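Local coordinates for protein acetaldehyde dehydrogenase (Acetylating) (Geobacillus thermoglucosidasius, PDB 5J78) that probably catalyses the reversible, NAD-linked interconversion of acetaldehyde and acetyl-CoA in the presence of coenzyme A, at residues A[344-353]-A[365-373]; A[230-241]-A[440-451]. All coordinates share one frame; numbering follows the deposited sequence.

In the fold
In this chain a regular strand pair and an irregular strand-loop junction lie in different sheets. Contact 1 joins two neighbouring strands of the parallel seven-stranded sheet, probably that of the catalytic domain; its centre lies about 23 Å from that of the chain, and it has an apolar middle and a partly exposed end. Contact 2 is buried, its centre about 12 Å from that of the chain, and binds the short strand 236-238 of the other large sheet to a loop far along the sequence, beside a second subunit. The two share no elements, and their nearest atoms are about 12 Å apart. Repeated backbone bonds and apolar packing hold contact 1; asparagine and tyrosine side chains, glycines and waters make contact 2.

Contact 1 (A[344-353]-A[365-373]); sequences KLLVAEETEV and SPILAFYIV. Unlike the reference sequence in segment 365-373: Ile-372 (reference Thr).
In Tyr-371, CG stands anti to the carbonyl carbon (chi1 -66°), and Glu-350 extends CG away from its backbone N (chi1 -156°), which sets phenol and glutamate stem side by side, pointing the same way. CB of Glu-350 lies over one ring face, toward the rim, in a CH-pi contact 4.3 Å from the centroid of the Tyr-371 ring. Beyond CG the glutamate bends, and its carboxylate plane stands nearly perpendicular to the ring. At the far end of the phenol, OH of Tyr-371 donates to O of Glu-352 at 2.7 Å, meeting that carbonyl from above its plane instead of on a lone pair. CG2 of Val-353 closes in obliquely, 3.6 Å from OH of Tyr-371.

The strands behind this junction, 345-349 and 367-373, run parallel with a 31° twist between their axes. Their bonds alternate as parallel pairing requires: Leu-346 donates to Pro-366 and accepts from Leu-368, Ala-348 donates to Leu-368 and accepts from Phe-370, and N of Glu-350 ends the series on O of Phe-370 at 2.9 Å. Pro-366 itself centres an inverse gamma turn leading into its strand. On the face bearing Val-347 and Leu-368, CG1 of Val-347 presses on CB of Phe-370 at 3.7 Å, and CD1 of Leu-345 meets CD2 of Leu-368 at 4.0 Å. Leu-346 and Ile-367 occupy the reverse face.

Strand 298-300 flanks one side of the pair and strand 276-282 the other, so both belong to the interior of one parallel sheet, while Leu-382 of helix 376-388 also packs on Tyr-371. The chemistry implies a division of labour: backbone bonds set the register, apolar side chains line the two faces of the pair, and the tyrosine hydroxyl ties down the segment that leaves the strand.

Contact 2 (A[230-241]-A[440-451]); sequences YSSGKPAYGVGP and TLGCGAIGNNIT
The amide of Asn-449 sits in the tight centre of this contact, ND2 reaching across and OD1 turning back on its own loop. ND2 donates to O of Val-239 at 3.1 Å, with the acceptor in the amide plane but the donor well above the plane of the Val-239 carbonyl; OD1 takes N of Cys-443 on a lone pair at 2.8 Å. Having no side chain, Gly-238 lets the amide close in, and C of Gly-238 is 3.3 Å from ND2 of Asn-449. Nearby, OH of Tyr-230 accepts from two backbone groups, N of Ile-450 at 3.0 Å and N of Gly-238 at 3.1 Å, while CG2 of Ile-450 packs obliquely on CD1 of Tyr-237 at 3.5 Å. Strand 236-238 pairs in parallel with strand 216-219 in the mixed sheet, which probably forms the cofactor-binding domain of this family, and the loop 440-451 precedes strand 461-468 of the same sheet. ND2 of Asn-448 donates to O of Gly-233 of the second subunit, whose own Asn-448 returns the bond. The looser side, at partly exposed Gly-447 and Thr-451, is bridged by water: water 1 donates to O of Gly-238 and, at 3.3 Å, to O of Thr-451, and water 2 to O of Val-239 and, weakly, O of Gly-447. CG2 of Thr-451 approaches the Tyr-237 ring edge, while OG1 bonds to N of Asp-453 and a bound glycerol, probably from the crystallisation liquor.

Contact 1 (A[344-353]-A[365-373])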
ATOM      1  N   LYS A 344     -47.680   9.654  -6.499  1.00 22.79           N
ATOM      2  CA  LYS A 344     -46.558  10.440  -5.943  1.00 24.95           C
ATOM      3  C   LYS A 344     -45.452   9.581  -5.341  1.00 23.97           C
ATOM      4  O   LYS A 344     -44.297  10.013  -5.242  1.00 26.67           O
ATOM      5  CB  LYS A 344     -47.056  11.411  -4.881  1.00 27.22           C
ATOM      6  CG  LYS A 344     -47.654  12.692  -5.459  1.00 31.63           C
ATOM      7  CD  LYS A 344     -48.277  13.521  -4.350  1.00 49.06           C
ATOM      8  CE  LYS A 344     -48.050  15.019  -4.522  1.00 62.67           C
ATOM      9  NZ  LYS A 344     -47.801  15.683  -3.197  1.00 50.46           N
ATOM     10  N   LEU A 345     -45.807   8.378  -4.919  1.00 23.58           N
ATOM     11  CA  LEU A 345     -44.829   7.456  -4.368  1.00 23.59           C
ATOM     12  C   LEU A 345     -45.381   6.055  -4.414  1.00 25.67           C
ATOM     13  O   LEU A 345     -46.593   5.850  -4.350  1.00 24.46           O
ATOM     14  CB  LEU A 345     -44.450   7.839  -2.928  1.00 20.01           C
ATOM     15  CG  LEU A 345     -45.495   7.681  -1.819  1.00 27.13           C
ATOM     16  CD1 LEU A 345     -44.858   7.835  -0.442  1.00 24.91           C
ATOM     17  CD2 LEU A 345     -46.604   8.693  -1.986  1.00 28.37           C
ATOM     18  N   LEU A 346     -44.465   5.110  -4.566  1.00 20.01           N
ATOM     19  CA  LEU A 346     -44.731   3.692  -4.464  1.00 18.30           C
ATOM     20  C   LEU A 346     -44.509   3.192  -3.058  1.00 27.21           C
ATOM     21  O   LEU A 346     -43.499   3.521  -2.439  1.00 23.83           O
ATOM     22  CB  LEU A 346     -43.805   2.923  -5.409  1.00 18.57           C
ATOM     23  CG  LEU A 346     -43.772   3.396  -6.855  1.00 20.06           C
ATOM     24  CD1 LEU A 346     -42.874   2.468  -7.691  1.00 21.38           C
ATOM     25  CD2 LEU A 346     -45.201   3.432  -7.426  1.00 18.44           C
ATOM     26  N   VAL A 347     -45.434   2.368  -2.580  1.00 22.19           N
ATOM     27  CA  VAL A 347     -45.359   1.763  -1.259  1.00 18.28           C
ATOM     28  C   VAL A 347     -45.459   0.242  -1.384  1.00 29.43           C
ATOM     29  O   VAL A 347     -46.169  -0.278  -2.249  1.00 31.25           O
ATOM     30  CB  VAL A 347     -46.469   2.270  -0.335  1.00 23.52           C
ATOM     31  CG1 VAL A 347     -46.360   1.608   1.039  1.00 27.26           C
ATOM     32  CG2 VAL A 347     -46.432   3.784  -0.226  1.00 23.21           C
ATOM     33  N   ALA A 348     -44.738  -0.463  -0.521  1.00 26.17           N
ATOM     34  CA  ALA A 348     -44.685  -1.924  -0.551  1.00 24.48           C
ATOM     35  C   ALA A 348     -44.697  -2.486   0.852  1.00 37.15           C
ATOM     36  O   ALA A 348     -43.764  -2.261   1.642  1.00 27.08           O
ATOM     37  CB  ALA A 348     -43.442  -2.413  -1.289  1.00 33.51           C
ATOM     38  N   GLU A 349     -45.748  -3.239   1.149  1.00 26.29           N
ATOM     39  CA  GLU A 349     -45.897  -3.881   2.442  1.00 26.23           C
ATOM     40  C   GLU A 349     -44.816  -4.933   2.564  1.00 30.16           C
ATOM     41  O   GLU A 349     -44.542  -5.661   1.616  1.00 25.76           O
ATOM     42  CB  GLU A 349     -47.293  -4.480   2.587  1.00 35.18           C
ATOM     43  CG  GLU A 349     -47.612  -4.992   3.975  1.00 48.99           C
ATOM     44  CD  GLU A 349     -49.098  -5.235   4.172  1.00 65.07           C
ATOM     45  OE1 GLU A 349     -49.914  -4.544   3.521  1.00 72.51           O
ATOM     46  OE2 GLU A 349     -49.450  -6.117   4.984  1.00 91.06           O
ATOM     47  N   GLU A 350     -44.163  -4.975   3.721  1.00 34.50           N
ATOM     48  CA  GLU A 350     -42.987  -5.819   3.887  1.00 25.00           C
ATOM     49  C   GLU A 350     -42.961  -6.342   5.303  1.00 21.66           C
ATOM     50  O   GLU A 350     -43.571  -5.739   6.195  1.00 26.69           O
ATOM     51  CB  GLU A 350     -41.721  -5.018   3.555  1.00 35.35           C
ATOM     52  CG  GLU A 350     -40.515  -5.848   3.120  1.00 42.97           C
ATOM     53  CD  GLU A 350     -40.682  -6.489   1.737  1.00 66.35           C
ATOM     54  OE1 GLU A 350     -41.756  -6.332   1.096  1.00 53.15           O
ATOM     55  OE2 GLU A 350     -39.720  -7.151   1.287  1.00 72.75           O
ATOM     56  N   THR A 351     -42.273  -7.465   5.507  1.00 28.95           N
ATOM     57  CA  THR A 351     -42.105  -8.029   6.848  1.00 39.70           C
ATOM     58  C   THR A 351     -40.636  -8.309   7.189  1.00 28.83           C
ATOM     59  O   THR A 351     -40.281  -8.341   8.362  1.00 31.37           O
ATOM     60  CB  THR A 351     -42.909  -9.342   7.012  1.00 38.51           C
ATOM     61  OG1 THR A 351     -42.393 -10.339   6.118  1.00 33.65           O
ATOM     62  CG2 THR A 351     -44.388  -9.101   6.723  1.00 45.35           C
ATOM     63  N   GLU A 352     -39.800  -8.502   6.169  1.00 27.82           N
ATOM     64  CA  GLU A 352     -38.385  -8.828   6.364  1.00 36.06           C
ATOM     65  C   GLU A 352     -37.423  -7.630   6.203  1.00 43.41           C
ATOM     66  O   GLU A 352     -37.711  -6.658   5.497  1.00 35.48           O
ATOM     67  CB  GLU A 352     -37.969  -9.935   5.391  1.00 39.77           C
ATOM     68  CG  GLU A 352     -38.643 -11.283   5.645  1.00 45.08           C
ATOM     69  CD  GLU A 352     -38.649 -11.677   7.112  1.00 56.18           C
ATOM     70  OE1 GLU A 352     -37.554 -11.904   7.682  1.00 71.35           O
ATOM     71  OE2 GLU A 352     -39.752 -11.746   7.698  1.00 52.23           O
ATOM     72  N   VAL A 353     -36.265  -7.740   6.853  1.00 41.44           N
ATOM     73  CA  VAL A 353     -35.215  -6.715   6.829  1.00 36.69           C
ATOM     74  C   VAL A 353     -33.859  -7.343   6.508  1.00 30.42           C
ATOM     75  O   VAL A 353     -33.482  -8.343   7.107  1.00 38.90           O
ATOM     76  CB  VAL A 353     -35.129  -5.985   8.184  1.00 30.20           C
ATOM     77  CG1 VAL A 353     -34.026  -4.886   8.181  1.00 36.88           C
ATOM     78  CG2 VAL A 353     -36.492  -5.395   8.557  1.00 37.74           C
ATOM     79  N   SER A 365     -35.121   7.170  -3.414  1.00 17.97           N
ATOM     80  CA  SER A 365     -36.106   7.343  -4.479  1.00 23.45           C
ATOM     81  C   SER A 365     -37.497   7.243  -3.853  1.00 16.92           C
ATOM     82  O   SER A 365     -37.627   6.872  -2.674  1.00 21.07           O
ATOM     83  CB  SER A 365     -35.913   6.296  -5.583  1.00 19.32           C
ATOM     84  OG  SER A 365     -36.110   4.990  -5.068  1.00 20.32           O
ATOM     85  N   PRO A 366     -38.540   7.586  -4.616  1.00 18.30           N
ATOM     86  CA  PRO A 366     -39.876   7.648  -4.021  1.00 21.05           C
ATOM     87  C   PRO A 366     -40.492   6.251  -3.883  1.00 21.93           C
ATOM     88  O   PRO A 366     -41.568   5.953  -4.411  1.00 24.89           O
ATOM     89  CB  PRO A 366     -40.654   8.541  -4.995  1.00 17.84           C
ATOM     90  CG  PRO A 366     -39.655   9.099  -5.931  1.00 25.38           C
ATOM     91  CD  PRO A 366     -38.529   8.144  -5.974  1.00 22.00           C
ATOM     92  N   ILE A 367     -39.770   5.399  -3.160  1.00 16.30           N
ATOM     93  CA  ILE A 367     -40.224   4.076  -2.759  1.00 18.61           C
ATOM     94  C   ILE A 367     -40.104   3.971  -1.253  1.00 23.99           C
ATOM     95  O   ILE A 367     -39.079   4.330  -0.669  1.00 25.71           O
ATOM     96  CB  ILE A 367     -39.405   2.946  -3.405  1.00 22.13           C
ATOM     97  CG1 ILE A 367     -39.387   3.117  -4.916  1.00 21.30           C
ATOM     98  CG2 ILE A 367     -39.973   1.594  -3.001  1.00 17.98           C
ATOM     99  CD1 ILE A 367     -38.489   2.128  -5.673  1.00 24.97           C
ATOM    100  N   LEU A 368     -41.140   3.424  -0.641  1.00 23.04           N
ATOM    101  CA  LEU A 368     -41.276   3.370   0.794  1.00 19.99           C
ATOM    102  C   LEU A 368     -41.707   1.965   1.191  1.00 30.24           C
ATOM    103  O   LEU A 368     -42.670   1.444   0.629  1.00 26.57           O
ATOM    104  CB  LEU A 368     -42.302   4.419   1.232  1.00 24.75           C
ATOM    105  CG  LEU A 368     -42.319   4.922   2.659  1.00 32.54           C
ATOM    106  CD1 LEU A 368     -40.940   5.411   3.117  1.00 26.07           C
ATOM    107  CD2 LEU A 368     -43.338   6.038   2.766  1.00 25.24           C
ATOM    108  N   ALA A 369     -40.992   1.335   2.120  1.00 30.87           N
ATOM    109  CA  ALA A 369     -41.456   0.070   2.711  1.00 26.56           C
ATOM    110  C   ALA A 369     -42.499   0.353   3.781  1.00 23.89           C
ATOM    111  O   ALA A 369     -42.479   1.411   4.402  1.00 30.49           O
ATOM    112  CB  ALA A 369     -40.301  -0.719   3.300  1.00 20.12           C
ATOM    113  N   PHE A 370     -43.399  -0.607   3.999  1.00 29.07           N
ATOM    114  CA  PHE A 370     -44.507  -0.454   4.941  1.00 24.98           C
ATOM    115  C   PHE A 370     -44.591  -1.655   5.879  1.00 25.19           C
ATOM    116  O   PHE A 370     -44.940  -2.757   5.448  1.00 27.73           O
ATOM    117  CB  PHE A 370     -45.826  -0.298   4.172  1.00 25.24           C
ATOM    118  CG  PHE A 370     -46.995   0.110   5.025  1.00 26.08           C
ATOM    119  CD1 PHE A 370     -47.767  -0.835   5.684  1.00 28.74           C
ATOM    120  CD2 PHE A 370     -47.341   1.438   5.146  1.00 21.83           C
ATOM    121  CE1 PHE A 370     -48.846  -0.454   6.455  1.00 31.64           C
ATOM    122  CE2 PHE A 370     -48.425   1.823   5.923  1.00 32.23           C
ATOM    123  CZ  PHE A 370     -49.176   0.879   6.571  1.00 22.58           C
ATOM    124  N   TYR A 371     -44.278  -1.437   7.153  1.00 24.69           N
ATOM    125  CA  TYR A 371     -44.257  -2.515   8.143  1.00 23.37           C
ATOM    126  C   TYR A 371     -45.364  -2.307   9.150  1.00 27.48           C
ATOM    127  O   TYR A 371     -45.553  -1.199   9.670  1.00 29.50           O
ATOM    128  CB  TYR A 371     -42.919  -2.593   8.887  1.00 27.21           C
ATOM    129  CG  TYR A 371     -41.722  -2.989   8.056  1.00 23.43           C
ATOM    130  CD1 TYR A 371     -41.010  -2.039   7.333  1.00 21.45           C
ATOM    131  CD2 TYR A 371     -41.277  -4.301   8.029  1.00 27.83           C
ATOM    132  CE1 TYR A 371     -39.894  -2.396   6.581  1.00 21.02           C
ATOM    133  CE2 TYR A 371     -40.166  -4.668   7.287  1.00 23.57           C
ATOM    134  CZ  TYR A 371     -39.479  -3.710   6.563  1.00 25.21           C
ATOM    135  OH  TYR A 371     -38.379  -4.071   5.812  1.00 26.24           O
ATOM    136  N   ILE A 372     -46.073  -3.396   9.427  1.00 24.23           N
ATOM    137  CA  ILE A 372     -47.104  -3.443  10.464  1.00 40.40           C
ATOM    138  C   ILE A 372     -46.496  -3.898  11.782  1.00 27.09           C
ATOM    139  O   ILE A 372     -45.768  -4.889  11.815  1.00 26.74           O
ATOM    140  CB  ILE A 372     -48.248  -4.437  10.123  1.00 30.52           C
ATOM    141  CG1 ILE A 372     -48.482  -4.558   8.612  1.00 43.58           C
ATOM    142  CG2 ILE A 372     -49.534  -4.042  10.857  1.00 35.53           C
ATOM    143  CD1 ILE A 372     -49.039  -3.358   8.007  1.00 36.80           C
ATOM    144  N   VAL A 373     -46.808  -3.203  12.867  1.00 25.30           N
ATOM    145  CA  VAL A 373     -46.267  -3.583  14.169  1.00 32.38           C
ATOM    146  C   VAL A 373     -47.382  -3.540  15.183  1.00 33.99           C
ATOM    147  O   VAL A 373     -48.367  -2.831  14.987  1.00 31.30           O
ATOM    148  CB  VAL A 373     -45.111  -2.662  14.617  1.00 32.44           C
ATOM    149  CG1 VAL A 373     -44.039  -2.612  13.546  1.00 36.67           C
ATOM    150  CG2 VAL A 373     -45.611  -1.258  14.959  1.00 25.93           C
TER

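Contact 2 (A[230-241]-A[440-451])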
ATOM      1  N   TYR A 230     -11.047   9.165   6.048  1.00 14.66           N
ATOM      2  CA  TYR A 230     -10.485   8.772   7.348  1.00 19.44           C
ATOM      3  C   TYR A 230      -9.217   7.893   7.225  1.00 20.29           C
ATOM      4  O   TYR A 230      -8.667   7.432   8.236  1.00 19.89           O
ATOM      5  CB  TYR A 230     -11.550   8.064   8.193  1.00 16.37           C
ATOM      6  CG  TYR A 230     -12.509   9.052   8.821  1.00 22.04           C
ATOM      7  CD1 TYR A 230     -12.147   9.767   9.951  1.00 23.42           C
ATOM      8  CD2 TYR A 230     -13.745   9.308   8.259  1.00 21.85           C
ATOM      9  CE1 TYR A 230     -13.000  10.685  10.520  1.00 21.95           C
ATOM     10  CE2 TYR A 230     -14.610  10.229   8.817  1.00 20.94           C
ATOM     11  CZ  TYR A 230     -14.236  10.919   9.942  1.00 26.02           C
ATOM     12  OH  TYR A 230     -15.098  11.847  10.501  1.00 22.26           O
ATOM     13  N   SER A 231      -8.743   7.711   5.994  1.00 18.14           N
ATOM     14  CA  SER A 231      -7.537   6.928   5.705  1.00 18.98           C
ATOM     15  C   SER A 231      -6.476   7.822   5.115  1.00 23.08           C
ATOM     16  O   SER A 231      -5.424   7.353   4.721  1.00 21.33           O
ATOM     17  CB  SER A 231      -7.819   5.795   4.719  1.00 23.07           C
ATOM     18  OG  SER A 231      -8.767   4.866   5.217  1.00 20.03           O
ATOM     19  N   SER A 232      -6.784   9.112   5.025  1.00 24.09           N
ATOM     20  CA  SER A 232      -5.979  10.059   4.260  1.00 18.59           C
ATOM     21  C   SER A 232      -4.743  10.567   4.970  1.00 22.79           C
ATOM     22  O   SER A 232      -3.870  11.184   4.347  1.00 21.78           O
ATOM     23  CB  SER A 232      -6.826  11.268   3.904  1.00 22.64           C
ATOM     24  OG  SER A 232      -7.194  11.943   5.094  1.00 20.99           O
ATOM     25  N   GLY A 233      -4.694  10.354   6.281  1.00 25.63           N
ATOM     26  CA  GLY A 233      -3.663  10.955   7.099  1.00 16.33           C
ATOM     27  C   GLY A 233      -4.030  12.362   7.563  1.00 22.71           C
ATOM     28  O   GLY A 233      -3.219  13.004   8.230  1.00 16.69           O
ATOM     29  N   LYS A 234      -5.234  12.836   7.215  1.00 20.66           N
ATOM     30  CA  LYS A 234      -5.699  14.187   7.588  1.00 17.73           C
ATOM     31  C   LYS A 234      -6.924  14.148   8.497  1.00 17.54           C
ATOM     32  O   LYS A 234      -7.710  13.227   8.430  1.00 15.27           O
ATOM     33  CB  LYS A 234      -6.104  15.020   6.365  1.00 23.52           C
ATOM     34  CG  LYS A 234      -5.085  15.169   5.309  1.00 25.70           C
ATOM     35  CD  LYS A 234      -4.100  16.250   5.640  1.00 28.18           C
ATOM     36  CE  LYS A 234      -3.239  16.541   4.434  1.00 21.39           C
ATOM     37  NZ  LYS A 234      -2.255  17.593   4.781  1.00 25.90           N
ATOM     38  N   PRO A 235      -7.121  15.200   9.288  1.00 14.72           N
ATOM     39  CA  PRO A 235      -8.374  15.392  10.005  1.00 14.78           C
ATOM     40  C   PRO A 235      -9.553  15.476   9.032  1.00 17.44           C
ATOM     41  O   PRO A 235      -9.476  16.195   8.016  1.00 19.24           O
ATOM     42  CB  PRO A 235      -8.150  16.717  10.750  1.00 17.32           C
ATOM     43  CG  PRO A 235      -6.692  16.892  10.784  1.00 16.16           C
ATOM     44  CD  PRO A 235      -6.186  16.308   9.522  1.00 18.26           C
ATOM     45  N   ALA A 236     -10.616  14.730   9.321  1.00 18.95           N
ATOM     46  CA  ALA A 236     -11.809  14.714   8.460  1.00 18.40           C
ATOM     47  C   ALA A 236     -13.122  14.732   9.227  1.00 23.77           C
ATOM     48  O   ALA A 236     -13.258  14.124  10.298  1.00 17.85           O
ATOM     49  CB  ALA A 236     -11.788  13.497   7.561  1.00 16.15           C
ATOM     50  N   TYR A 237     -14.096  15.416   8.639  1.00 18.68           N
ATOM     51  CA  TYR A 237     -15.482  15.301   9.048  1.00 14.76           C
ATOM     52  C   TYR A 237     -16.227  14.555   7.967  1.00 22.27           C
ATOM     53  O   TYR A 237     -16.465  15.082   6.867  1.00 17.36           O
ATOM     54  CB  TYR A 237     -16.111  16.667   9.297  1.00 18.21           C
ATOM     55  CG  TYR A 237     -15.565  17.394  10.501  1.00 16.66           C
ATOM     56  CD1 TYR A 237     -16.085  17.169  11.766  1.00 20.64           C
ATOM     57  CD2 TYR A 237     -14.537  18.320  10.375  1.00 18.23           C
ATOM     58  CE1 TYR A 237     -15.586  17.835  12.877  1.00 22.07           C
ATOM     59  CE2 TYR A 237     -14.040  18.985  11.476  1.00 16.51           C
ATOM     60  CZ  TYR A 237     -14.570  18.738  12.726  1.00 22.51           C
ATOM     61  OH  TYR A 237     -14.068  19.396  13.825  1.00 26.00           O
ATOM     62  N   GLY A 238     -16.603  13.322   8.284  1.00 18.38           N
ATOM     63  CA  GLY A 238     -17.308  12.468   7.337  1.00 23.97           C
ATOM     64  C   GLY A 238     -18.794  12.424   7.630  1.00 24.98           C
ATOM     65  O   GLY A 238     -19.255  12.962   8.637  1.00 22.73           O
ATOM     66  N   VAL A 239     -19.546  11.797   6.733  1.00 13.40           N
ATOM     67  CA  VAL A 239     -20.933  11.451   6.974  1.00 17.20           C
ATOM     68  C   VAL A 239     -21.085   9.947   6.946  1.00 14.22           C
ATOM     69  O   VAL A 239     -20.145   9.219   6.658  1.00 24.24           O
ATOM     70  CB  VAL A 239     -21.876  12.048   5.914  1.00 19.50           C
ATOM     71  CG1 VAL A 239     -21.733  13.560   5.855  1.00 19.99           C
ATOM     72  CG2 VAL A 239     -21.588  11.434   4.542  1.00 22.50           C
ATOM     73  N   GLY A 240     -22.286   9.491   7.261  1.00 20.50           N
ATOM     74  CA  GLY A 240     -22.657   8.113   7.040  1.00 17.77           C
ATOM     75  C   GLY A 240     -23.950   8.116   6.255  1.00 21.94           C
ATOM     76  O   GLY A 240     -24.610   9.149   6.155  1.00 20.18           O
ATOM     77  N   PRO A 241     -24.315   6.965   5.689  1.00 25.22           N
ATOM     78  CA  PRO A 241     -25.581   6.844   4.961  1.00 20.70           C
ATOM     79  C   PRO A 241     -26.790   6.748   5.900  1.00 25.83           C
ATOM     80  O   PRO A 241     -26.656   6.380   7.074  1.00 16.69           O
ATOM     81  CB  PRO A 241     -25.384   5.544   4.160  1.00 20.77           C
ATOM     82  CG  PRO A 241     -24.490   4.725   5.021  1.00 27.81           C
ATOM     83  CD  PRO A 241     -23.505   5.737   5.585  1.00 24.50           C
ATOM     84  N   THR A 440     -24.338  18.279   5.717  1.00 17.95           N
ATOM     85  CA  THR A 440     -23.306  17.317   6.080  1.00 15.48           C
ATOM     86  C   THR A 440     -23.653  16.834   7.462  1.00 16.51           C
ATOM     87  O   THR A 440     -23.356  17.489   8.469  1.00 17.07           O
ATOM     88  CB  THR A 440     -21.912  17.926   6.045  1.00 17.87           C
ATOM     89  OG1 THR A 440     -21.594  18.251   4.689  1.00 17.52           O
ATOM     90  CG2 THR A 440     -20.846  16.953   6.626  1.00 16.50           C
ATOM     91  N   LEU A 441     -24.308  15.689   7.494  1.00 18.73           N
ATOM     92  CA  LEU A 441     -24.899  15.168   8.716  1.00 18.30           C
ATOM     93  C   LEU A 441     -23.994  14.072   9.261  1.00 23.45           C
ATOM     94  O   LEU A 441     -23.909  12.993   8.694  1.00 13.69           O
ATOM     95  CB  LEU A 441     -26.310  14.649   8.443  1.00 17.89           C
ATOM     96  CG  LEU A 441     -27.452  15.671   8.546  1.00 21.28           C
ATOM     97  CD1 LEU A 441     -27.118  16.916   7.788  1.00 18.56           C
ATOM     98  CD2 LEU A 441     -28.808  15.101   8.066  1.00 18.55           C
ATOM     99  N   GLY A 442     -23.276  14.370  10.333  1.00 18.74           N
ATOM    100  CA  GLY A 442     -22.351  13.397  10.889  1.00 19.52           C
ATOM    101  C   GLY A 442     -23.105  12.301  11.623  1.00 14.49           C
ATOM    102  O   GLY A 442     -24.107  12.571  12.283  1.00 19.03           O
ATOM    103  N   CYS A 443     -22.635  11.065  11.502  1.00 13.07           N
ATOM    104  CA  CYS A 443     -23.340   9.924  12.100  1.00 14.59           C
ATOM    105  C   CYS A 443     -22.639   9.361  13.333  1.00 17.20           C
ATOM    106  O   CYS A 443     -22.913   8.236  13.755  1.00 12.43           O
ATOM    107  CB  CYS A 443     -23.519   8.825  11.058  1.00 19.14           C
ATOM    108  SG  CYS A 443     -24.694   9.355   9.732  1.00 19.66           S
ATOM    109  N   GLY A 444     -21.740  10.153  13.904  1.00 19.31           N
ATOM    110  CA  GLY A 444     -21.006   9.749  15.094  1.00 14.63           C
ATOM    111  C   GLY A 444     -20.152   8.498  14.927  1.00 21.38           C
ATOM    112  O   GLY A 444     -19.970   7.982  13.816  1.00 16.48           O
ATOM    113  N   ALA A 445     -19.613   8.016  16.051  1.00 19.49           N
ATOM    114  CA  ALA A 445     -18.736   6.861  16.048  1.00 15.42           C
ATOM    115  C   ALA A 445     -19.421   5.620  15.490  1.00 19.63           C
ATOM    116  O   ALA A 445     -18.782   4.837  14.797  1.00 18.99           O
ATOM    117  CB  ALA A 445     -18.206   6.576  17.480  1.00 20.05           C
ATOM    118  N   ILE A 446     -20.713   5.445  15.771  1.00 19.70           N
ATOM    119  CA  ILE A 446     -21.408   4.249  15.336  1.00 22.15           C
ATOM    120  C   ILE A 446     -21.486   4.202  13.808  1.00 23.68           C
ATOM    121  O   ILE A 446     -21.626   3.126  13.221  1.00 20.28           O
ATOM    122  CB  ILE A 446     -22.822   4.149  15.971  1.00 26.97           C
ATOM    123  CG1 ILE A 446     -23.329   2.702  15.908  1.00 27.27           C
ATOM    124  CG2 ILE A 446     -23.824   5.134  15.316  1.00 23.83           C
ATOM    125  CD1 ILE A 446     -24.478   2.403  16.844  1.00 28.06           C
ATOM    126  N   GLY A 447     -21.368   5.364  13.166  1.00 19.72           N
ATOM    127  CA  GLY A 447     -21.262   5.437  11.716  1.00 16.27           C
ATOM    128  C   GLY A 447     -19.903   5.897  11.213  1.00 26.14           C
ATOM    129  O   GLY A 447     -19.826   6.573  10.191  1.00 26.47           O
ATOM    130  N   ASN A 448     -18.836   5.552  11.932  1.00 19.14           N
ATOM    131  CA  ASN A 448     -17.462   5.813  11.469  1.00 14.39           C
ATOM    132  C   ASN A 448     -17.157   7.283  11.247  1.00 15.44           C
ATOM    133  O   ASN A 448     -16.387   7.648  10.355  1.00 18.41           O
ATOM    134  CB  ASN A 448     -17.171   5.042  10.187  1.00 19.70           C
ATOM    135  CG  ASN A 448     -15.692   4.694  10.039  1.00 33.19           C
ATOM    136  OD1 ASN A 448     -15.231   3.694  10.578  1.00 40.88           O
ATOM    137  ND2 ASN A 448     -14.946   5.524   9.318  1.00 37.40           N
ATOM    138  N   ASN A 449     -17.727   8.129  12.094  1.00 16.19           N
ATOM    139  CA  ASN A 449     -17.539   9.570  11.973  1.00 14.83           C
ATOM    140  C   ASN A 449     -17.040  10.172  13.285  1.00 21.14           C
ATOM    141  O   ASN A 449     -17.319   9.640  14.363  1.00 15.01           O
ATOM    142  CB  ASN A 449     -18.850  10.270  11.576  1.00 22.71           C
ATOM    143  CG  ASN A 449     -19.342   9.914  10.168  1.00 22.62           C
ATOM    144  OD1 ASN A 449     -20.555  10.001   9.888  1.00 18.47           O
ATOM    145  ND2 ASN A 449     -18.422   9.539   9.274  1.00 19.76           N
ATOM    146  N   ILE A 450     -16.346  11.304  13.192  1.00 17.82           N
ATOM    147  CA  ILE A 450     -15.796  11.972  14.359  1.00 17.45           C
ATOM    148  C   ILE A 450     -16.863  12.765  15.136  1.00 16.57           C
ATOM    149  O   ILE A 450     -16.643  13.117  16.292  1.00 18.83           O
ATOM    150  CB  ILE A 450     -14.625  12.912  13.952  1.00 18.41           C
ATOM    151  CG1 ILE A 450     -13.779  13.311  15.177  1.00 21.90           C
ATOM    152  CG2 ILE A 450     -15.132  14.145  13.228  1.00 25.17           C
ATOM    153  CD1 ILE A 450     -12.880  12.213  15.729  1.00 21.39           C
ATOM    154  N   THR A 451     -18.011  13.045  14.511  1.00 13.74           N
ATOM    155  CA  THR A 451     -19.105  13.744  15.189  1.00  9.82           C
ATOM    156  C   THR A 451     -20.487  13.299  14.706  1.00 14.62           C
ATOM    157  O   THR A 451     -20.638  12.775  13.598  1.00 18.19           O
ATOM    158  CB  THR A 451     -19.012  15.271  15.014  1.00 14.43           C
ATOM    159  OG1 THR A 451     -19.981  15.900  15.865  1.00 18.75           O
ATOM    160  CG2 THR A 451     -19.267  15.679  13.579  1.00 17.38           C
TER
HETATM  161  O   HOH W   1     -18.532  13.734  11.295  1.00 24.54           O
HETATM  162  O   HOH W   2     -19.600   6.143   6.869  1.00 42.02           O